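PDB 5MSX: putative endo-1,4-beta-xylanase from Bacteroides thetaiotaomicron VPI-5482, which probably hydrolyses O-glycosidic bonds of plant pectin as a family 43 glycoside hydrolase, with arabinofuranosidase its likely activity. Local coordinates for residues Thr109-Met114 / Phe135-Thr140; Tyr49-Gly54 / Lys90-Ser95. All coordinates share one frame; numbering follows the deposited sequence.

Both contacts belong to the catalytic domain of a glycoside hydrolase of family 43, and they meet on one antiparallel sheet, where strands 91-92 and 109-110 are neighbours: T109 N lies 2.8 Å from W92 O, a probable hydrogen bond. Interaction 2 is the buried one. It sets the end of strand 45-52 against the chain around 91-92, and a threonine hydroxyl and a proline ring do most of the work beside the predicted catalytic residues. Interaction 1 lies at the surface, its centre about 14 Å from that of interaction 2. There a loop covers a hairpin turn through aromatic and aliphatic groups, and the polar link across it runs through water.

Interaction 1: residues Thr109-Met114 / Phe135-Thr140; sequences TINGYM and FYKPFT
Y113 and F139 form an edge-to-face aromatic pair, their centroids 5.0 Å apart and the planes inclined at 51°. F139 presents CD2 over one face of the tyrosine, 3.7 Å from Y113 CZ, while its CB lies over the same ring as a CH-pi donor. The first torsion of F139 holds CG between the backbone N and the carbonyl carbon (chi1 57°), which lets CB and the ring edge share the tyrosine. A second apolar contact joins I110 to F135, the two side chains crossing at about a right angle. I110 CG2 stands over the face of F135, 4.1 Å from its centroid, and I110 CD1 reaches F135 CZ at 3.6 Å; branching at CB gives isoleucine these two separate points of touch.

Between the two apolar pairs, one water donates to I110 O (2.7 Å) and to P138 O (2.8 Å), joining hairpin and loop where no direct hydrogen bond does. N111 and G112 suit the type I' turn from I110 to Y113: asparagine takes positive phi readily, and at G112 a side chain would press on the carbonyl O of N111. N111 OD1 also accepts from K90 N.

The hairpin joins strands 109-110 and 113-119, with strand 91-92 beside the former, and Y115 of the latter meets F135 edge-to-face.

Interaction 2: residues Tyr49-Gly54 / Lys90-Ser95; sequences YATTDG and KYWAPS
T51 directs its hydroxyl into the turn of chain at A93: A93 N donates to T51 OG1 at 2.9 Å, with an N-H...O angle of 154°. The same oxygen is hydrogen-bonded to D36 OD2, D36 being the predicted proton acceptor, so this threonine connects the backbone at A93 to a probable catalytic carboxylate and probably steadies its position. Its two branches divide the labour. T51 CG2, anti to the backbone N while OG1 sits beside that N (chi1 -54°), meets W92 CD1 at 3.8 Å and also lies against Y91 O. T51 and W92 run side by side and point the same way, and the methyl approaches the indole obliquely. A threonine suits the place because one small side chain offers both a hydroxyl and a methyl.

P94 faces strand 45-52 with its ring. P94 CG comes within 3.8 Å of Y49 CB and 3.7 Å of A50 N, a compact apolar surface laid along the strand's backbone. The tyrosine then turns its ring away from this segment, its CG anti to the carbonyl carbon (chi1 -60°), and its OH donates to P122 O. The methyl of A50 points away from segment 90-95 and touches A37. Further along, a water oxygen accepts from T52 N and donates to Y91 O, 2.6 Å from it, bridging the backbones where the two segments splay apart.

The contact lies deep in the catalytic domain, where the small methyl of A93 fits beside D154, a residue predicted to tune the proton donor. Strand 45-52 pairs with 34-35, 37-42 and 67-70 in one sheet, and strand 91-92 pairs with 109-110 in another.

Interaction 1: residues Thr109-Met114 / Phe135-Thr140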
ATOM      1  N   THR C 109      18.103 -11.084   7.210  1.00 23.54           N
ATOM      2  CA  THR C 109      18.195 -11.853   8.448  1.00 23.02           C
ATOM      3  C   THR C 109      19.254 -11.199   9.326  1.00 23.74           C
ATOM      4  O   THR C 109      20.437 -11.239   9.010  1.00 23.72           O
ATOM      5  CB  THR C 109      18.478 -13.312   8.154  1.00 22.77           C
ATOM      6  OG1 THR C 109      17.389 -13.821   7.385  1.00 21.19           O
ATOM      7  CG2 THR C 109      18.626 -14.150   9.432  1.00 22.02           C
ATOM      8  N   ILE C 110      18.800 -10.546  10.401  1.00 24.74           N
ATOM      9  CA  ILE C 110      19.673  -9.673  11.204  1.00 25.73           C
ATOM     10  C   ILE C 110      19.818 -10.297  12.581  1.00 24.54           C
ATOM     11  O   ILE C 110      18.822 -10.580  13.260  1.00 25.58           O
ATOM     12  CB  ILE C 110      19.167  -8.217  11.233  1.00 26.06           C
ATOM     13  CG1 ILE C 110      18.902  -7.728   9.798  1.00 25.85           C
ATOM     14  CG2 ILE C 110      20.184  -7.297  11.903  1.00 27.32           C
ATOM     15  CD1 ILE C 110      18.623  -6.237   9.626  1.00 25.21           C
ATOM     16  N   ASN C 111      21.072 -10.587  12.937  1.00 24.86           N
ATOM     17  CA  ASN C 111      21.420 -11.363  14.140  1.00 24.63           C
ATOM     18  C   ASN C 111      20.585 -12.615  14.272  1.00 25.10           C
ATOM     19  O   ASN C 111      20.060 -12.900  15.335  1.00 25.29           O
ATOM     20  CB  ASN C 111      21.339 -10.477  15.393  1.00 26.10           C
ATOM     21  CG  ASN C 111      22.242  -9.270  15.283  1.00 26.18           C
ATOM     22  OD1 ASN C 111      23.379  -9.371  14.833  1.00 27.49           O
ATOM     23  ND2 ASN C 111      21.737  -8.117  15.653  1.00 28.09           N
ATOM     24  N   GLY C 112      20.448 -13.353  13.164  1.00 23.62           N
ATOM     25  CA  GLY C 112      19.678 -14.608  13.133  1.00 22.72           C
ATOM     26  C   GLY C 112      18.177 -14.551  12.857  1.00 21.22           C
ATOM     27  O   GLY C 112      17.513 -15.600  12.802  1.00 21.48           O
ATOM     28  N   TYR C 113      17.614 -13.359  12.678  1.00 22.60           N
ATOM     29  CA  TYR C 113      16.146 -13.226  12.611  1.00 23.04           C
ATOM     30  C   TYR C 113      15.711 -12.303  11.484  1.00 21.68           C
ATOM     31  O   TYR C 113      16.362 -11.312  11.206  1.00 20.11           O
ATOM     32  CB  TYR C 113      15.569 -12.742  13.965  1.00 24.05           C
ATOM     33  CG  TYR C 113      15.691 -13.771  15.055  1.00 25.77           C
ATOM     34  CD1 TYR C 113      16.843 -13.878  15.811  1.00 28.01           C
ATOM     35  CD2 TYR C 113      14.657 -14.652  15.318  1.00 27.10           C
ATOM     36  CE1 TYR C 113      16.952 -14.837  16.813  1.00 30.50           C
ATOM     37  CE2 TYR C 113      14.756 -15.600  16.314  1.00 28.62           C
ATOM     38  CZ  TYR C 113      15.908 -15.686  17.048  1.00 30.78           C
ATOM     39  OH  TYR C 113      16.005 -16.650  18.009  1.00 36.71           O
ATOM     40  N   MET C 114      14.594 -12.649  10.845  1.00 21.95           N
ATOM     41  CA  MET C 114      14.094 -11.867   9.722  1.00 22.39           C
ATOM     42  C   MET C 114      13.364 -10.612  10.206  1.00 23.71           C
ATOM     43  O   MET C 114      12.575 -10.711  11.147  1.00 24.87           O
ATOM     44  CB  MET C 114      13.162 -12.721   8.883  1.00 21.61           C
ATOM     45  CG  MET C 114      13.903 -13.888   8.223  1.00 21.06           C
ATOM     46  SD  MET C 114      12.813 -14.962   7.302  1.00 20.97           S
ATOM     47  CE  MET C 114      11.599 -15.459   8.538  1.00 22.75           C
ATOM     48  N   PHE C 135      18.324  -2.139  16.849  1.00 35.36           N
ATOM     49  CA  PHE C 135      18.536  -3.569  17.056  1.00 34.68           C
ATOM     50  C   PHE C 135      19.162  -3.854  18.399  1.00 34.82           C
ATOM     51  O   PHE C 135      19.969  -3.084  18.875  1.00 37.32           O
ATOM     52  CB  PHE C 135      19.432  -4.150  15.944  1.00 32.16           C
ATOM     53  CG  PHE C 135      18.793  -4.083  14.592  1.00 29.53           C
ATOM     54  CD1 PHE C 135      17.849  -5.036  14.211  1.00 29.76           C
ATOM     55  CD2 PHE C 135      19.086  -3.054  13.725  1.00 28.51           C
ATOM     56  CE1 PHE C 135      17.239  -4.972  12.964  1.00 29.02           C
ATOM     57  CE2 PHE C 135      18.461  -2.972  12.481  1.00 28.43           C
ATOM     58  CZ  PHE C 135      17.537  -3.937  12.109  1.00 27.85           C
ATOM     59  N   TYR C 136      18.766  -4.979  18.982  1.00 35.76           N
ATOM     60  CA  TYR C 136      19.398  -5.537  20.157  1.00 36.40           C
ATOM     61  C   TYR C 136      19.082  -7.017  20.110  1.00 37.37           C
ATOM     62  O   TYR C 136      18.141  -7.414  19.432  1.00 35.94           O
ATOM     63  CB  TYR C 136      18.846  -4.890  21.438  1.00 36.50           C
ATOM     64  CG  TYR C 136      17.337  -4.956  21.631  1.00 33.93           C
ATOM     65  CD1 TYR C 136      16.730  -6.098  22.126  1.00 35.74           C
ATOM     66  CD2 TYR C 136      16.529  -3.848  21.368  1.00 36.21           C
ATOM     67  CE1 TYR C 136      15.365  -6.156  22.334  1.00 35.14           C
ATOM     68  CE2 TYR C 136      15.153  -3.893  21.574  1.00 35.13           C
ATOM     69  CZ  TYR C 136      14.586  -5.052  22.057  1.00 36.93           C
ATOM     70  OH  TYR C 136      13.227  -5.127  22.265  1.00 40.81           O
ATOM     71  N   LYS C 137      19.841  -7.822  20.847  1.00 36.73           N
ATOM     72  CA  LYS C 137      19.751  -9.275  20.766  1.00 38.25           C
ATOM     73  C   LYS C 137      18.849  -9.846  21.851  1.00 38.61           C
ATOM     74  O   LYS C 137      18.679  -9.202  22.864  1.00 39.13           O
ATOM     75  CB  LYS C 137      21.140  -9.864  20.908  1.00 41.82           C
ATOM     76  CG  LYS C 137      22.102  -9.366  19.851  1.00 42.30           C
ATOM     77  CD  LYS C 137      23.427 -10.059  20.026  1.00 43.31           C
ATOM     78  CE  LYS C 137      24.406  -9.660  18.944  1.00 43.32           C
ATOM     79  NZ  LYS C 137      25.582 -10.553  19.083  1.00 44.72           N
ATOM     80  N   PRO C 138      18.279 -11.043  21.673  1.00 38.38           N
ATOM     81  CA  PRO C 138      18.437 -11.876  20.470  1.00 40.70           C
ATOM     82  C   PRO C 138      17.595 -11.364  19.295  1.00 42.97           C
ATOM     83  O   PRO C 138      18.057 -11.425  18.149  1.00 43.12           O
ATOM     84  CB  PRO C 138      17.977 -13.264  20.929  1.00 39.78           C
ATOM     85  CG  PRO C 138      17.067 -13.015  22.093  1.00 41.90           C
ATOM     86  CD  PRO C 138      17.380 -11.654  22.663  1.00 39.20           C
ATOM     87  N   PHE C 139      16.394 -10.851  19.582  1.00 43.58           N
ATOM     88  CA  PHE C 139      15.575 -10.172  18.584  1.00 41.47           C
ATOM     89  C   PHE C 139      14.726  -9.024  19.165  1.00 44.13           C
ATOM     90  O   PHE C 139      14.472  -8.972  20.361  1.00 45.04           O
ATOM     91  CB  PHE C 139      14.694 -11.187  17.860  1.00 36.59           C
ATOM     92  CG  PHE C 139      13.812 -11.994  18.769  1.00 36.45           C
ATOM     93  CD1 PHE C 139      12.571 -11.498  19.185  1.00 35.77           C
ATOM     94  CD2 PHE C 139      14.206 -13.256  19.206  1.00 35.35           C
ATOM     95  CE1 PHE C 139      11.747 -12.243  20.014  1.00 33.88           C
ATOM     96  CE2 PHE C 139      13.388 -14.008  20.043  1.00 36.71           C
ATOM     97  CZ  PHE C 139      12.155 -13.500  20.447  1.00 36.51           C
ATOM     98  N   THR C 140      14.306  -8.132  18.273  1.00 42.29           N
ATOM     99  CA  THR C 140      13.474  -6.954  18.551  1.00 46.37           C
ATOM    100  C   THR C 140      12.001  -7.353  18.286  1.00 48.64           C
ATOM    101  O   THR C 140      11.741  -8.355  17.598  1.00 48.29           O
ATOM    102  CB  THR C 140      13.990  -5.791  17.659  1.00 48.58           C
ATOM    103  OG1 THR C 140      15.290  -5.406  18.124  1.00 54.44           O
ATOM    104  CG2 THR C 140      13.141  -4.560  17.627  1.00 49.07           C
TER
HETATM  105  O   HOH W   1      17.697 -10.163  15.701  1.00 26.73           O

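Interaction 2: residues Tyr49-Gly54 / Lys90-Ser95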
ATOM      1  N   TYR C  49      22.304  -7.424  -3.653  1.00 19.49           N
ATOM      2  CA  TYR C  49      22.228  -7.445  -2.221  1.00 19.72           C
ATOM      3  C   TYR C  49      22.672  -8.839  -1.744  1.00 20.62           C
ATOM      4  O   TYR C  49      22.100  -9.853  -2.150  1.00 22.38           O
ATOM      5  CB  TYR C  49      20.779  -7.245  -1.794  1.00 19.79           C
ATOM      6  CG  TYR C  49      20.134  -5.933  -2.232  1.00 19.99           C
ATOM      7  CD1 TYR C  49      20.291  -4.761  -1.466  1.00 20.39           C
ATOM      8  CD2 TYR C  49      19.325  -5.863  -3.358  1.00 19.11           C
ATOM      9  CE1 TYR C  49      19.676  -3.568  -1.834  1.00 19.38           C
ATOM     10  CE2 TYR C  49      18.717  -4.669  -3.732  1.00 19.22           C
ATOM     11  CZ  TYR C  49      18.875  -3.534  -2.961  1.00 19.34           C
ATOM     12  OH  TYR C  49      18.267  -2.352  -3.335  1.00 19.50           O
ATOM     13  N   ALA C  50      23.626  -8.898  -0.842  1.00 20.55           N
ATOM     14  CA  ALA C  50      24.211 -10.176  -0.446  1.00 20.33           C
ATOM     15  C   ALA C  50      24.703 -10.132   0.990  1.00 19.94           C
ATOM     16  O   ALA C  50      24.763  -9.052   1.596  1.00 20.32           O
ATOM     17  CB  ALA C  50      25.346 -10.544  -1.402  1.00 19.87           C
ATOM     18  N   THR C  51      24.985 -11.314   1.539  1.00 19.00           N
ATOM     19  CA  THR C  51      25.791 -11.433   2.743  1.00 20.18           C
ATOM     20  C   THR C  51      27.251 -11.080   2.377  1.00 21.12           C
ATOM     21  O   THR C  51      27.811 -11.643   1.419  1.00 19.12           O
ATOM     22  CB  THR C  51      25.765 -12.871   3.274  1.00 20.15           C
ATOM     23  OG1 THR C  51      24.421 -13.313   3.452  1.00 19.25           O
ATOM     24  CG2 THR C  51      26.581 -13.015   4.589  1.00 19.90           C
ATOM     25  N   THR C  52      27.869 -10.184   3.144  1.00 20.84           N
ATOM     26  CA  THR C  52      29.275  -9.918   2.973  1.00 20.88           C
ATOM     27  C   THR C  52      30.087 -10.879   3.885  1.00 21.43           C
ATOM     28  O   THR C  52      29.864 -10.955   5.084  1.00 20.09           O
ATOM     29  CB  THR C  52      29.592  -8.430   3.215  1.00 23.85           C
ATOM     30  OG1 THR C  52      28.880  -7.616   2.250  1.00 22.74           O
ATOM     31  CG2 THR C  52      31.115  -8.196   3.099  1.00 23.24           C
ATOM     32  N   ASP C  53      30.994 -11.634   3.265  1.00 22.24           N
ATOM     33  CA  ASP C  53      31.786 -12.719   3.886  1.00 22.01           C
ATOM     34  C   ASP C  53      33.203 -12.126   4.135  1.00 21.57           C
ATOM     35  O   ASP C  53      33.417 -10.943   3.946  1.00 20.16           O
ATOM     36  CB  ASP C  53      31.874 -13.912   2.875  1.00 22.47           C
ATOM     37  CG  ASP C  53      31.014 -15.138   3.246  1.00 24.35           C
ATOM     38  OD1 ASP C  53      30.019 -15.045   4.033  1.00 23.47           O
ATOM     39  OD2 ASP C  53      31.350 -16.243   2.706  1.00 23.95           O
ATOM     40  N   GLY C  54      34.176 -12.953   4.509  1.00 22.10           N
ATOM     41  CA  GLY C  54      35.578 -12.527   4.567  1.00 22.78           C
ATOM     42  C   GLY C  54      35.933 -11.759   5.849  1.00 24.13           C
ATOM     43  O   GLY C  54      36.980 -11.119   5.886  1.00 23.62           O
ATOM     44  N   LYS C  90      25.135  -8.373  12.604  1.00 26.68           N
ATOM     45  CA  LYS C  90      25.363  -9.505  11.716  1.00 26.08           C
ATOM     46  C   LYS C  90      24.206  -9.596  10.713  1.00 24.75           C
ATOM     47  O   LYS C  90      23.064  -9.699  11.098  1.00 26.05           O
ATOM     48  CB  LYS C  90      25.455 -10.770  12.529  1.00 27.65           C
ATOM     49  CG  LYS C  90      26.021 -11.960  11.769  1.00 27.55           C
ATOM     50  CD  LYS C  90      26.175 -13.142  12.704  1.00 28.40           C
ATOM     51  CE  LYS C  90      24.844 -13.733  13.113  1.00 29.28           C
ATOM     52  NZ  LYS C  90      25.078 -15.058  13.749  1.00 29.49           N
ATOM     53  N   TYR C  91      24.532  -9.547   9.430  1.00 23.14           N
ATOM     54  CA  TYR C  91      23.584  -9.253   8.368  1.00 21.83           C
ATOM     55  C   TYR C  91      23.686 -10.349   7.301  1.00 20.03           C
ATOM     56  O   TYR C  91      24.707 -10.464   6.658  1.00 23.01           O
ATOM     57  CB  TYR C  91      23.938  -7.896   7.771  1.00 22.17           C
ATOM     58  CG  TYR C  91      22.881  -7.365   6.851  1.00 22.89           C
ATOM     59  CD1 TYR C  91      21.834  -6.594   7.342  1.00 23.95           C
ATOM     60  CD2 TYR C  91      22.916  -7.636   5.478  1.00 23.85           C
ATOM     61  CE1 TYR C  91      20.856  -6.089   6.498  1.00 24.30           C
ATOM     62  CE2 TYR C  91      21.925  -7.140   4.626  1.00 25.10           C
ATOM     63  CZ  TYR C  91      20.902  -6.363   5.149  1.00 24.98           C
ATOM     64  OH  TYR C  91      19.917  -5.841   4.350  1.00 25.77           O
ATOM     65  N   TRP C  92      22.650 -11.151   7.180  1.00 18.60           N
ATOM     66  CA  TRP C  92      22.586 -12.274   6.294  1.00 19.11           C
ATOM     67  C   TRP C  92      21.422 -12.211   5.327  1.00 19.38           C
ATOM     68  O   TRP C  92      20.285 -11.846   5.704  1.00 18.50           O
ATOM     69  CB  TRP C  92      22.346 -13.555   7.093  1.00 19.41           C
ATOM     70  CG  TRP C  92      23.477 -14.006   7.934  1.00 19.84           C
ATOM     71  CD1 TRP C  92      24.769 -13.585   7.888  1.00 20.14           C
ATOM     72  CD2 TRP C  92      23.416 -15.023   8.918  1.00 20.53           C
ATOM     73  NE1 TRP C  92      25.505 -14.262   8.795  1.00 20.60           N
ATOM     74  CE2 TRP C  92      24.700 -15.163   9.439  1.00 21.19           C
ATOM     75  CE3 TRP C  92      22.384 -15.842   9.397  1.00 21.38           C
ATOM     76  CZ2 TRP C  92      25.004 -16.080  10.457  1.00 24.42           C
ATOM     77  CZ3 TRP C  92      22.661 -16.743  10.409  1.00 23.95           C
ATOM     78  CH2 TRP C  92      23.969 -16.864  10.934  1.00 24.51           C
ATOM     79  N   ALA C  93      21.721 -12.650   4.109  1.00 17.49           N
ATOM     80  CA  ALA C  93      20.748 -13.206   3.196  1.00 17.22           C
ATOM     81  C   ALA C  93      19.522 -12.280   2.947  1.00 16.41           C
ATOM     82  O   ALA C  93      18.385 -12.673   3.121  1.00 17.68           O
ATOM     83  CB  ALA C  93      20.342 -14.586   3.682  1.00 16.15           C
ATOM     84  N   PRO C  94      19.776 -11.042   2.552  1.00 16.27           N
ATOM     85  CA  PRO C  94      18.668 -10.160   2.199  1.00 17.00           C
ATOM     86  C   PRO C  94      17.932 -10.673   0.966  1.00 17.59           C
ATOM     87  O   PRO C  94      18.559 -11.230   0.017  1.00 16.64           O
ATOM     88  CB  PRO C  94      19.355  -8.843   1.836  1.00 16.31           C
ATOM     89  CG  PRO C  94      20.703  -9.253   1.375  1.00 16.56           C
ATOM     90  CD  PRO C  94      21.070 -10.494   2.139  1.00 15.75           C
ATOM     91  N   SER C  95      16.629 -10.427   0.969  1.00 17.53           N
ATOM     92  CA  SER C  95      15.785 -10.688  -0.184  1.00 17.93           C
ATOM     93  C   SER C  95      16.135  -9.717  -1.281  1.00 17.64           C
ATOM     94  O   SER C  95      17.000  -8.859  -1.119  1.00 18.39           O
ATOM     95  CB  SER C  95      14.317 -10.516   0.215  1.00 18.12           C
ATOM     96  OG  SER C  95      14.058  -9.156   0.548  1.00 17.56           O
TER
HETATM   97  O   HOH W   2      26.399  -9.006   5.371  1.00 20.39           O